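Local coordinates for protein L-amino acid deaminase (Proteus vulgaris, PDB 5I39) that binds flavin-adenine dinucleotide and, as a membrane-bound deaminase of the FAD-dependent oxidoreductase family, probably oxidises L-amino acids, at residues Met348-Ile358 with Ile369-Glu379; Glu91-Arg102 with Pro396-Ser404. One frame throughout, in Å; residues are numbered along the deposited sequence.

In the fold
Contact 1 lines the FAD pocket of an FAD-dependent oxidoreductase fold; contact 2 lies further out, the Leu-95 side chain about 10 Å from the cofactor. Their centres are about 12 Å apart. Contact 1 is deeper, about 9 Å from the centre of the chain against 14 Å, and 13 of its 15 touching residues are buried. Its bonds are largely of the backbone (strand pairing, waters and mostly main-chain bonds to FAD), with some apolar packing beside them. Contact 2 is mostly apolar, without a direct hydrogen bond between its segments, and is only partly buried, with Glu-91 exposed. They touch at two places: His-96 NE2 to Glu-379 OE2 between helices 90-103 and 376-392, and a backbone bond between Phe-403 and Ile-358.

Contact 1. Residues Met348-Ile358 with Ile369-Glu379; sequences MAIAPDENPII and INTATGWGMTE. With FAD (flavin-adenine dinucleotide), chain B; EDO (1,2-ethanediol), chain K; EDO (1,2-ethanediol), chain H.
Ile-357 and Thr-371 form an antiparallel hydrogen-bonded pair, Ile-357 N to Thr-371 O at 3.0 Å and Thr-371 N to Ile-357 O at 2.9 Å. On one face of this pairing the side chain of Ile-357 lies alongside that of Ile-369, and its CD1 reaches Ala-372 CB at 3.8 Å. On the other face Ile-358 and Asn-370 run side by side. Water 2 bridges the strand end to the turn, accepting from Ala-351 N and donating to Ala-372 O.

The hairpin of strands 357-360 and 367-371 forms one edge of the six-stranded mixed sheet of the Rossmann-type FAD domain, and the chain leaves it through Thr-373 to helix 376-392, at the flavin. With OG1 anti to the backbone N (chi1 180°), Thr-373 does two jobs: OG1 accepts from Trp-375 N in an ST turn and donates to Glu-379 OE1 at 2.6 Å, on the syn side but 35° out of the carboxylate plane. Pro-356 CG packs against that same carboxylate, 3.4 Å from Glu-379 OE1. Three main-chain groups and one hydroxyl hold the cofactor: FAD O3' donates to Thr-373 O and accepts from Gly-376 N, and FAD O2 receives both Thr-378 N and Thr-378 OG1, the latter at 2.7 Å. Beside Gly-374, the selenomethionine Met-348 sets its CG 3.5 Å from FAD C8M.

Contact 2. Residues Glu91-Arg102 with Pro396-Ser404; sequences ETFLLHHLGKHR and PVLDPKPFS
Leu-398 lays its two methyl groups against helix 90-103: CD1 comes 3.7 Å from Leu-95 N and 4.0 Å from Leu-95 CD1, while CD2 meets Leu-94 CB. Chi1 of -69° sets its CG anti to the carbonyl carbon, and chi2 of 175° then turns CD1 to Leu-95 and CD2 to Leu-94. The ring of Phe-403 completes the close part. Its CZ approaches Glu-91 O obliquely at 3.3 Å, and Thr-92 CG2 lies at the ring edge, near its plane, 4.0 Å from CE1. Contacts with Leu-386 and Ile-358 tie this buried ring to helix 376-392 and strand 357-360.

Away from buried Leu-95 and Phe-403 the contact opens to solvent. Exposed Glu-91 crosses Pro-402 through its aliphatic part, CG to CB at 3.7 Å, while its carboxylate leads away. At the partly exposed far end Leu-98 CD2 is 4.4 Å from Leu-398 CD2, and Val-397 CG2 touches Arg-102 NH2 at 4.0 Å; the guanidinium is engaged by Glu-385 in a salt bridge. Water 4 bridges Glu-91 O and Asp-399 O, donating to both. With no direct hydrogen bond across it, the contact holds the C-terminal loop to the helix chiefly by apolar side-chain packing.

Contact 1. Residues Met348-Ile358 with Ile369-Glu379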
loop_
_atom_site.group_PDB
_atom_site.type_symbol
_atom_site.label_atom_id
_atom_site.label_comp_id
_atom_site.label_asym_id
_atom_site.label_seq_id
_atom_site.Cartn_x
_atom_site.Cartn_y
_atom_site.Cartn_z
HETATM N N MSE A 348 -1.106 -11.003 2.873
HETATM C CA MSE A 348 -2.132 -10.191 2.204
HETATM C C MSE A 348 -3.412 -10.971 2.125
HETATM O O MSE A 348 -3.448 -12.172 2.393
HETATM C CB MSE A 348 -1.710 -9.845 0.772
HETATM C CG MSE A 348 -0.455 -8.994 0.741
HETATM SE SE MSE A 348 0.092 -8.476 -1.073
HETATM C CE MSE A 348 1.612 -9.713 -1.010
ATOM N N ALA A 349 -4.482 -10.281 1.754
ATOM C CA ALA A 349 -5.772 -10.906 1.487
ATOM C C ALA A 349 -6.347 -10.227 0.258
ATOM O O ALA A 349 -6.515 -9.008 0.244
ATOM C CB ALA A 349 -6.701 -10.766 2.681
ATOM N N ILE A 350 -6.650 -11.030 -0.757
ATOM C CA ILE A 350 -6.903 -10.559 -2.115
ATOM C C ILE A 350 -8.276 -11.054 -2.563
ATOM O O ILE A 350 -8.641 -12.201 -2.297
ATOM C CB ILE A 350 -5.796 -11.087 -3.073
ATOM C CG1 ILE A 350 -4.395 -10.672 -2.584
ATOM C CG2 ILE A 350 -6.009 -10.624 -4.509
ATOM C CD1 ILE A 350 -4.168 -9.177 -2.457
ATOM N N ALA A 351 -9.024 -10.183 -3.238
ATOM C CA ALA A 351 -10.346 -10.531 -3.770
ATOM C C ALA A 351 -10.211 -11.433 -5.010
ATOM O O ALA A 351 -9.155 -11.445 -5.640
ATOM C CB ALA A 351 -11.122 -9.271 -4.111
ATOM N N PRO A 352 -11.278 -12.176 -5.374
ATOM C CA PRO A 352 -11.218 -13.094 -6.528
ATOM C C PRO A 352 -10.747 -12.490 -7.858
ATOM O O PRO A 352 -10.109 -13.187 -8.649
ATOM C CB PRO A 352 -12.662 -13.581 -6.659
ATOM C CG PRO A 352 -13.205 -13.514 -5.280
ATOM C CD PRO A 352 -12.525 -12.358 -4.605
ATOM N N ASP A 353 -11.058 -11.215 -8.088
ATOM C CA ASP A 353 -10.654 -10.518 -9.319
ATOM C C ASP A 353 -9.413 -9.621 -9.146
ATOM O O ASP A 353 -9.087 -8.853 -10.047
ATOM C CB ASP A 353 -11.836 -9.726 -9.901
ATOM C CG ASP A 353 -12.316 -8.609 -8.994
ATOM O OD1 ASP A 353 -11.685 -8.334 -7.947
ATOM O OD2 ASP A 353 -13.348 -7.994 -9.325
ATOM N N GLU A 354 -8.768 -9.723 -7.975
ATOM C CA GLU A 354 -7.519 -9.010 -7.645
ATOM C C GLU A 354 -7.670 -7.489 -7.520
ATOM O O GLU A 354 -6.675 -6.762 -7.485
ATOM C CB GLU A 354 -6.396 -9.378 -8.632
ATOM C CG GLU A 354 -6.125 -10.877 -8.694
ATOM C CD GLU A 354 -5.085 -11.279 -9.728
ATOM O OE1 GLU A 354 -4.628 -10.421 -10.514
ATOM O OE2 GLU A 354 -4.729 -12.477 -9.754
ATOM N N ASN A 355 -8.905 -7.004 -7.412
ATOM C CA ASN A 355 -9.163 -5.575 -7.234
ATOM C C ASN A 355 -9.667 -5.306 -5.814
ATOM O O ASN A 355 -10.146 -6.221 -5.148
ATOM C CB ASN A 355 -10.156 -5.075 -8.281
ATOM C CG ASN A 355 -9.614 -5.193 -9.692
ATOM O OD1 ASN A 355 -8.402 -5.123 -9.913
ATOM N ND2 ASN A 355 -10.507 -5.382 -10.654
ATOM N N PRO A 356 -9.557 -4.049 -5.336
ATOM C CA PRO A 356 -9.938 -3.747 -3.956
ATOM C C PRO A 356 -11.418 -3.934 -3.638
ATOM O O PRO A 356 -12.254 -4.009 -4.544
ATOM C CB PRO A 356 -9.567 -2.261 -3.812
ATOM C CG PRO A 356 -8.510 -2.029 -4.832
ATOM C CD PRO A 356 -8.948 -2.875 -5.990
ATOM N N ILE A 357 -11.711 -4.024 -2.343
ATOM C CA ILE A 357 -13.083 -3.926 -1.846
ATOM C C ILE A 357 -13.179 -2.609 -1.083
ATOM O O ILE A 357 -12.628 -2.466 0.011
ATOM C CB ILE A 357 -13.508 -5.138 -0.996
ATOM C CG1 ILE A 357 -13.446 -6.410 -1.857
ATOM C CG2 ILE A 357 -14.922 -4.933 -0.463
ATOM C CD1 ILE A 357 -13.658 -7.712 -1.105
ATOM N N ILE A 358 -13.854 -1.649 -1.709
ATOM C CA ILE A 358 -14.058 -0.309 -1.167
ATOM C C ILE A 358 -15.546 -0.091 -1.367
ATOM O O ILE A 358 -15.981 0.187 -2.483
ATOM C CB ILE A 358 -13.251 0.766 -1.926
ATOM C CG1 ILE A 358 -11.755 0.423 -1.954
ATOM C CG2 ILE A 358 -13.466 2.131 -1.280
ATOM C CD1 ILE A 358 -10.995 1.127 -3.061
ATOM N N ILE A 369 -16.376 -0.484 4.051
ATOM C CA ILE A 369 -15.196 -1.361 4.058
ATOM C C ILE A 369 -14.163 -0.782 3.103
ATOM O O ILE A 369 -14.516 -0.370 2.001
ATOM C CB ILE A 369 -15.544 -2.793 3.568
ATOM C CG1 ILE A 369 -16.477 -3.505 4.557
ATOM C CG2 ILE A 369 -14.282 -3.629 3.348
ATOM C CD1 ILE A 369 -17.126 -4.759 3.999
ATOM N N ASN A 370 -12.899 -0.766 3.519
ATOM C CA ASN A 370 -11.780 -0.372 2.660
ATOM C C ASN A 370 -10.669 -1.378 2.903
ATOM O O ASN A 370 -9.930 -1.262 3.877
ATOM C CB ASN A 370 -11.318 1.053 2.985
ATOM C CG ASN A 370 -10.224 1.553 2.050
ATOM O OD1 ASN A 370 -9.867 0.897 1.076
ATOM N ND2 ASN A 370 -9.689 2.732 2.347
ATOM N N THR A 371 -10.569 -2.382 2.034
ATOM C CA THR A 371 -9.700 -3.522 2.309
ATOM C C THR A 371 -9.416 -4.345 1.048
ATOM O O THR A 371 -9.698 -3.917 -0.076
ATOM C CB THR A 371 -10.323 -4.388 3.447
ATOM O OG1 THR A 371 -9.304 -5.139 4.112
ATOM C CG2 THR A 371 -11.412 -5.331 2.945
ATOM N N ALA A 372 -8.819 -5.516 1.261
ATOM C CA ALA A 372 -8.677 -6.555 0.240
ATOM C C ALA A 372 -7.843 -6.103 -0.952
ATOM O O ALA A 372 -8.183 -6.395 -2.092
ATOM C CB ALA A 372 -10.044 -7.067 -0.218
ATOM N N THR A 373 -6.743 -5.410 -0.681
ATOM C CA THR A 373 -5.888 -4.928 -1.753
ATOM C C THR A 373 -4.435 -5.349 -1.578
ATOM O O THR A 373 -3.897 -5.347 -0.469
ATOM C CB THR A 373 -6.002 -3.401 -1.934
ATOM O OG1 THR A 373 -5.134 -3.003 -2.996
ATOM C CG2 THR A 373 -5.655 -2.635 -0.664
ATOM N N GLY A 374 -3.813 -5.683 -2.707
ATOM C CA GLY A 374 -2.376 -5.927 -2.786
ATOM C C GLY A 374 -1.563 -4.687 -3.125
ATOM O O GLY A 374 -0.353 -4.782 -3.282
ATOM N N TRP A 375 -2.223 -3.529 -3.217
ATOM C CA TRP A 375 -1.590 -2.274 -3.620
ATOM C C TRP A 375 -2.070 -1.105 -2.751
ATOM O O TRP A 375 -2.143 0.036 -3.210
ATOM C CB TRP A 375 -1.895 -1.994 -5.093
ATOM C CG TRP A 375 -1.238 -2.937 -6.034
ATOM C CD1 TRP A 375 -1.827 -3.952 -6.726
ATOM C CD2 TRP A 375 0.141 -2.947 -6.403
ATOM N NE1 TRP A 375 -0.898 -4.597 -7.503
ATOM C CE2 TRP A 375 0.321 -4.004 -7.316
ATOM C CE3 TRP A 375 1.246 -2.168 -6.040
ATOM C CZ2 TRP A 375 1.565 -4.298 -7.887
ATOM C CZ3 TRP A 375 2.484 -2.461 -6.603
ATOM C CH2 TRP A 375 2.633 -3.520 -7.512
ATOM N N GLY A 376 -2.370 -1.386 -1.487
ATOM C CA GLY A 376 -2.969 -0.396 -0.604
ATOM C C GLY A 376 -2.100 0.808 -0.321
ATOM O O GLY A 376 -2.623 1.894 -0.122
HETATM N N MSE A 377 -0.782 0.648 -0.293
HETATM C CA MSE A 377 0.077 1.811 -0.070
HETATM C C MSE A 377 -0.129 2.804 -1.194
HETATM O O MSE A 377 -0.406 3.983 -0.951
HETATM C CB MSE A 377 1.553 1.444 0.051
HETATM C CG MSE A 377 1.898 0.615 1.286
HETATM SE SE MSE A 377 1.517 1.537 2.979
HETATM C CE MSE A 377 2.628 3.136 2.716
ATOM N N THR A 378 -0.014 2.318 -2.429
ATOM C CA THR A 378 -0.193 3.132 -3.631
ATOM C C THR A 378 -1.574 3.779 -3.706
ATOM O O THR A 378 -1.703 4.965 -4.021
ATOM C CB THR A 378 0.001 2.255 -4.884
ATOM O OG1 THR A 378 1.318 1.704 -4.882
ATOM C CG2 THR A 378 -0.182 3.054 -6.173
ATOM N N GLU A 379 -2.598 2.969 -3.452
ATOM C CA GLU A 379 -3.984 3.377 -3.641
ATOM C C GLU A 379 -4.519 4.272 -2.535
ATOM O O GLU A 379 -5.465 5.026 -2.768
ATOM C CB GLU A 379 -4.865 2.134 -3.718
ATOM C CG GLU A 379 -4.566 1.251 -4.917
ATOM C CD GLU A 379 -5.141 -0.147 -4.806
ATOM O OE1 GLU A 379 -5.654 -0.521 -3.732
ATOM O OE2 GLU A 379 -5.062 -0.886 -5.812
HETATM P PA FAD B . -2.809 -3.402 7.517
HETATM O O1A FAD B . -2.509 -4.890 7.733
HETATM O O2A FAD B . -1.575 -2.530 7.385
HETATM O O5B FAD B . -3.643 -2.787 8.723
HETATM C C5B FAD B . -4.852 -3.359 9.199
HETATM C C4B FAD B . -4.839 -3.147 10.701
HETATM O O4B FAD B . -6.115 -3.553 11.237
HETATM C C3B FAD B . -3.774 -4.001 11.391
HETATM O O3B FAD B . -2.836 -3.157 12.057
HETATM C C2B FAD B . -4.607 -4.886 12.331
HETATM O O2B FAD B . -3.935 -5.202 13.566
HETATM C C1B FAD B . -5.870 -4.069 12.527
HETATM N N9A FAD B . -7.067 -4.827 12.906
HETATM C C8A FAD B . -7.550 -5.897 12.306
HETATM N N7A FAD B . -8.701 -6.315 12.872
HETATM C C5A FAD B . -8.921 -5.462 13.864
HETATM C C6A FAD B . -9.950 -5.303 14.888
HETATM N N6A FAD B . -10.983 -6.168 14.957
HETATM N N1A FAD B . -9.849 -4.275 15.753
HETATM C C2A FAD B . -8.842 -3.395 15.682
HETATM N N3A FAD B . -7.848 -3.484 14.790
HETATM C C4A FAD B . -7.864 -4.474 13.888
HETATM N N1 FAD B . 1.425 -2.126 -1.799
HETATM C C2 FAD B . 1.961 -1.227 -2.631
HETATM O O2 FAD B . 1.259 -0.259 -2.973
HETATM N N3 FAD B . 3.228 -1.371 -3.092
HETATM C C4 FAD B . 4.026 -2.401 -2.791
HETATM O O4 FAD B . 5.170 -2.463 -3.221
HETATM C C4X FAD B . 3.507 -3.447 -1.900
HETATM N N5 FAD B . 4.207 -4.566 -1.570
HETATM C C5X FAD B . 3.748 -5.384 -0.617
HETATM C C6 FAD B . 4.539 -6.413 -0.102
HETATM C C7 FAD B . 4.100 -7.235 0.932
HETATM C C7M FAD B . 5.000 -8.307 1.503
HETATM C C8 FAD B . 2.757 -7.035 1.494
HETATM C C8M FAD B . 2.243 -7.873 2.640
HETATM C C9 FAD B . 1.955 -6.021 0.966
HETATM C C9A FAD B . 2.394 -5.196 -0.064
HETATM N N10 FAD B . 1.587 -4.181 -0.592
HETATM C C10 FAD B . 2.133 -3.206 -1.423
HETATM C "C1'" FAD B . 0.219 -4.002 -0.149
HETATM C "C2'" FAD B . 0.063 -3.044 0.979
HETATM O "O2'" FAD B . 1.118 -3.255 1.913
HETATM C "C3'" FAD B . -1.304 -3.305 1.603
HETATM O "O3'" FAD B . -2.348 -3.326 0.593
HETATM C "C4'" FAD B . -1.695 -2.272 2.633
HETATM O "O4'" FAD B . -0.631 -2.099 3.588
HETATM C "C5'" FAD B . -2.959 -2.716 3.346
HETATM O "O5'" FAD B . -3.233 -1.726 4.339
HETATM P P FAD B . -4.385 -2.027 5.438
HETATM O O1P FAD B . -4.491 -0.801 6.293
HETATM O O2P FAD B . -5.610 -2.582 4.743
HETATM O O3P FAD B . -3.794 -3.305 6.248
HETATM C C1 EDO K . 2.317 -6.243 -3.902
HETATM O O1 EDO K . 2.293 -4.904 -4.415
HETATM C C2 EDO K . 1.587 -7.188 -4.853
HETATM O O2 EDO K . 1.893 -8.557 -4.541
HETATM C C1 EDO H . -3.029 -7.377 -6.162
HETATM O O1 EDO H . -3.604 -7.078 -7.438
HETATM C C2 EDO H . -2.035 -8.522 -6.255
HETATM O O2 EDO H . -2.708 -9.739 -6.617
HETATM O O HOH W 1 -3.916 -7.445 1.399
HETATM O O HOH W 2 -7.936 -7.766 -4.383
HETATM O O HOH W 3 -5.333 -5.847 -5.058
#

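Contact 2. Residues Glu91-Arg102 with Pro396-Ser404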
loop_
_atom_site.group_PDB
_atom_site.type_symbol
_atom_site.label_atom_id
_atom_site.label_comp_id
_atom_site.label_asym_id
_atom_site.label_seq_id
_atom_site.Cartn_x
_atom_site.Cartn_y
_atom_site.Cartn_z
ATOM N N GLU A 91 -10.058 -1.106 -14.247
ATOM C CA GLU A 91 -10.722 -1.031 -12.949
ATOM C C GLU A 91 -9.896 -0.265 -11.910
ATOM O O GLU A 91 -10.459 0.482 -11.113
ATOM C CB GLU A 91 -11.065 -2.437 -12.432
ATOM C CG GLU A 91 -12.226 -3.118 -13.161
ATOM C CD GLU A 91 -11.889 -3.653 -14.552
ATOM O OE1 GLU A 91 -10.700 -3.744 -14.915
ATOM O OE2 GLU A 91 -12.823 -3.993 -15.304
ATOM N N THR A 92 -8.576 -0.443 -11.932
ATOM C CA THR A 92 -7.696 0.158 -10.928
ATOM C C THR A 92 -6.672 1.150 -11.479
ATOM O O THR A 92 -5.922 1.738 -10.695
ATOM C CB THR A 92 -6.959 -0.930 -10.129
ATOM O OG1 THR A 92 -6.261 -1.786 -11.039
ATOM C CG2 THR A 92 -7.945 -1.743 -9.291
ATOM N N PHE A 93 -6.646 1.386 -12.791
ATOM C CA PHE A 93 -5.623 2.270 -13.334
ATOM C C PHE A 93 -5.669 3.658 -12.692
ATOM O O PHE A 93 -4.653 4.146 -12.194
ATOM C CB PHE A 93 -5.700 2.418 -14.852
ATOM C CG PHE A 93 -4.715 3.419 -15.364
ATOM C CD1 PHE A 93 -3.380 3.067 -15.527
ATOM C CD2 PHE A 93 -5.085 4.743 -15.554
ATOM C CE1 PHE A 93 -2.448 4.004 -15.936
ATOM C CE2 PHE A 93 -4.156 5.686 -15.958
ATOM C CZ PHE A 93 -2.835 5.315 -16.155
ATOM N N LEU A 94 -6.831 4.303 -12.714
ATOM C CA LEU A 94 -6.921 5.664 -12.176
ATOM C C LEU A 94 -6.683 5.711 -10.667
ATOM O O LEU A 94 -6.088 6.650 -10.159
ATOM C CB LEU A 94 -8.242 6.332 -12.558
ATOM C CG LEU A 94 -8.344 6.746 -14.028
ATOM C CD1 LEU A 94 -9.750 7.241 -14.320
ATOM C CD2 LEU A 94 -7.324 7.813 -14.417
ATOM N N LEU A 95 -7.121 4.682 -9.957
ATOM C CA LEU A 95 -6.824 4.572 -8.539
ATOM C C LEU A 95 -5.307 4.671 -8.289
ATOM O O LEU A 95 -4.858 5.358 -7.369
ATOM C CB LEU A 95 -7.393 3.258 -8.007
ATOM C CG LEU A 95 -7.426 3.058 -6.499
ATOM C CD1 LEU A 95 -8.425 3.985 -5.828
ATOM C CD2 LEU A 95 -7.789 1.617 -6.200
ATOM N N HIS A 96 -4.530 4.009 -9.141
ATOM C CA HIS A 96 -3.068 4.054 -9.053
ATOM C C HIS A 96 -2.446 5.331 -9.611
ATOM O O HIS A 96 -1.503 5.869 -9.033
ATOM C CB HIS A 96 -2.477 2.833 -9.739
ATOM C CG HIS A 96 -2.703 1.577 -8.974
ATOM N ND1 HIS A 96 -1.701 0.667 -8.740
ATOM C CD2 HIS A 96 -3.800 1.104 -8.341
ATOM C CE1 HIS A 96 -2.177 -0.328 -8.018
ATOM N NE2 HIS A 96 -3.447 -0.084 -7.754
ATOM N N HIS A 97 -2.974 5.806 -10.732
ATOM C CA HIS A 97 -2.472 7.009 -11.401
ATOM C C HIS A 97 -2.659 8.234 -10.499
ATOM O O HIS A 97 -1.725 9.017 -10.286
ATOM C CB HIS A 97 -3.227 7.152 -12.721
ATOM C CG HIS A 97 -2.728 8.225 -13.626
ATOM N ND1 HIS A 97 -1.487 8.186 -14.227
ATOM C CD2 HIS A 97 -3.347 9.334 -14.094
ATOM C CE1 HIS A 97 -1.363 9.245 -15.012
ATOM N NE2 HIS A 97 -2.473 9.955 -14.946
ATOM N N LEU A 98 -3.865 8.381 -9.959
ATOM C CA LEU A 98 -4.157 9.444 -8.994
ATOM C C LEU A 98 -3.474 9.197 -7.643
ATOM O O LEU A 98 -3.064 10.142 -6.979
ATOM C CB LEU A 98 -5.668 9.618 -8.800
ATOM C CG LEU A 98 -6.428 10.444 -9.841
ATOM C CD1 LEU A 98 -6.303 9.885 -11.247
ATOM C CD2 LEU A 98 -7.889 10.540 -9.436
ATOM N N GLY A 99 -3.365 7.938 -7.234
ATOM C CA GLY A 99 -2.654 7.600 -6.004
ATOM C C GLY A 99 -1.222 8.110 -6.018
ATOM O O GLY A 99 -0.779 8.766 -5.074
ATOM N N LYS A 100 -0.507 7.830 -7.103
ATOM C CA LYS A 100 0.854 8.345 -7.274
ATOM C C LYS A 100 0.893 9.873 -7.241
ATOM O O LYS A 100 1.761 10.463 -6.611
ATOM C CB LYS A 100 1.442 7.882 -8.601
ATOM C CG LYS A 100 1.796 6.406 -8.671
ATOM C CD LYS A 100 1.894 5.916 -10.110
ATOM C CE LYS A 100 2.857 6.742 -10.945
ATOM N NZ LYS A 100 2.834 6.269 -12.349
ATOM N N HIS A 101 -0.051 10.501 -7.938
ATOM C CA HIS A 101 -0.131 11.960 -7.993
ATOM C C HIS A 101 -0.276 12.561 -6.592
ATOM O O HIS A 101 0.351 13.568 -6.262
ATOM C CB HIS A 101 -1.312 12.359 -8.875
ATOM C CG HIS A 101 -1.460 13.831 -9.072
ATOM N ND1 HIS A 101 -2.485 14.555 -8.507
ATOM C CD2 HIS A 101 -0.717 14.710 -9.778
ATOM C CE1 HIS A 101 -2.366 15.823 -8.856
ATOM N NE2 HIS A 101 -1.302 15.944 -9.629
ATOM N N ARG A 102 -1.094 11.928 -5.763
ATOM C CA ARG A 102 -1.275 12.354 -4.382
ATOM C C ARG A 102 -0.065 12.039 -3.514
ATOM O O ARG A 102 0.298 12.839 -2.654
ATOM C CB ARG A 102 -2.548 11.748 -3.825
ATOM C CG ARG A 102 -3.734 12.346 -4.547
ATOM C CD ARG A 102 -5.032 11.744 -4.138
ATOM N NE ARG A 102 -6.123 12.329 -4.906
ATOM C CZ ARG A 102 -7.402 12.242 -4.568
ATOM N NH1 ARG A 102 -7.766 11.593 -3.459
ATOM N NH2 ARG A 102 -8.325 12.809 -5.337
ATOM N N PRO A 396 -19.107 10.153 -5.721
ATOM C CA PRO A 396 -17.805 9.522 -5.445
ATOM C C PRO A 396 -16.672 9.961 -6.380
ATOM O O PRO A 396 -16.904 10.249 -7.553
ATOM C CB PRO A 396 -18.105 8.032 -5.616
ATOM C CG PRO A 396 -19.208 7.989 -6.611
ATOM C CD PRO A 396 -20.050 9.206 -6.352
ATOM N N VAL A 397 -15.452 9.987 -5.848
ATOM C CA VAL A 397 -14.273 10.454 -6.604
ATOM C C VAL A 397 -13.961 9.598 -7.840
ATOM O O VAL A 397 -13.543 10.119 -8.874
ATOM C CB VAL A 397 -13.023 10.580 -5.690
ATOM C CG1 VAL A 397 -12.609 9.239 -5.082
ATOM C CG2 VAL A 397 -11.857 11.225 -6.436
ATOM N N LEU A 398 -14.151 8.290 -7.719
ATOM C CA LEU A 398 -14.011 7.373 -8.847
ATOM C C LEU A 398 -15.229 6.475 -8.884
ATOM O O LEU A 398 -15.980 6.387 -7.908
ATOM C CB LEU A 398 -12.727 6.534 -8.726
ATOM C CG LEU A 398 -11.377 7.245 -8.902
ATOM C CD1 LEU A 398 -10.236 6.276 -8.633
ATOM C CD2 LEU A 398 -11.223 7.862 -10.285
ATOM N N ASP A 399 -15.418 5.823 -10.030
ATOM C CA ASP A 399 -16.463 4.819 -10.214
ATOM C C ASP A 399 -16.317 3.731 -9.144
ATOM O O ASP A 399 -15.303 3.034 -9.127
ATOM C CB ASP A 399 -16.338 4.204 -11.618
ATOM C CG ASP A 399 -17.391 3.136 -11.908
ATOM O OD1 ASP A 399 -18.355 2.970 -11.126
ATOM O OD2 ASP A 399 -17.243 2.457 -12.946
ATOM N N PRO A 400 -17.307 3.612 -8.232
ATOM C CA PRO A 400 -17.184 2.622 -7.158
ATOM C C PRO A 400 -17.617 1.200 -7.529
ATOM O O PRO A 400 -17.353 0.275 -6.760
ATOM C CB PRO A 400 -18.099 3.184 -6.070
ATOM C CG PRO A 400 -19.166 3.894 -6.820
ATOM C CD PRO A 400 -18.554 4.391 -8.102
ATOM N N LYS A 401 -18.269 1.018 -8.679
ATOM C CA LYS A 401 -18.802 -0.296 -9.066
ATOM C C LYS A 401 -17.751 -1.419 -9.089
ATOM O O LYS A 401 -18.006 -2.497 -8.555
ATOM C CB LYS A 401 -19.566 -0.203 -10.395
ATOM C CG LYS A 401 -20.889 0.530 -10.254
ATOM C CD LYS A 401 -21.644 0.607 -11.571
ATOM C CE LYS A 401 -22.980 1.316 -11.407
ATOM N NZ LYS A 401 -24.000 0.474 -10.721
ATOM N N PRO A 402 -16.551 -1.165 -9.658
ATOM C CA PRO A 402 -15.538 -2.233 -9.656
ATOM C C PRO A 402 -14.964 -2.595 -8.279
ATOM O O PRO A 402 -14.247 -3.586 -8.170
ATOM C CB PRO A 402 -14.426 -1.670 -10.555
ATOM C CG PRO A 402 -15.066 -0.593 -11.349
ATOM C CD PRO A 402 -16.100 -0.004 -10.444
ATOM N N PHE A 403 -15.263 -1.796 -7.253
ATOM C CA PHE A 403 -14.785 -2.048 -5.890
ATOM C C PHE A 403 -15.891 -2.521 -4.948
ATOM O O PHE A 403 -15.643 -2.741 -3.765
ATOM C CB PHE A 403 -14.135 -0.784 -5.324
ATOM C CG PHE A 403 -13.225 -0.089 -6.295
ATOM C CD1 PHE A 403 -12.174 -0.772 -6.888
ATOM C CD2 PHE A 403 -13.420 1.250 -6.623
ATOM C CE1 PHE A 403 -11.334 -0.136 -7.787
ATOM C CE2 PHE A 403 -12.583 1.891 -7.520
ATOM C CZ PHE A 403 -11.538 1.199 -8.103
ATOM N N SER A 404 -17.092 -2.724 -5.480
ATOM C CA SER A 404 -18.237 -3.108 -4.666
ATOM C C SER A 404 -18.076 -4.507 -4.085
ATOM O O SER A 404 -17.560 -5.414 -4.741
ATOM C CB SER A 404 -19.516 -3.064 -5.505
ATOM O OG SER A 404 -20.628 -3.557 -4.775
HETATM O O HOH W 4 -12.976 2.274 -11.044
#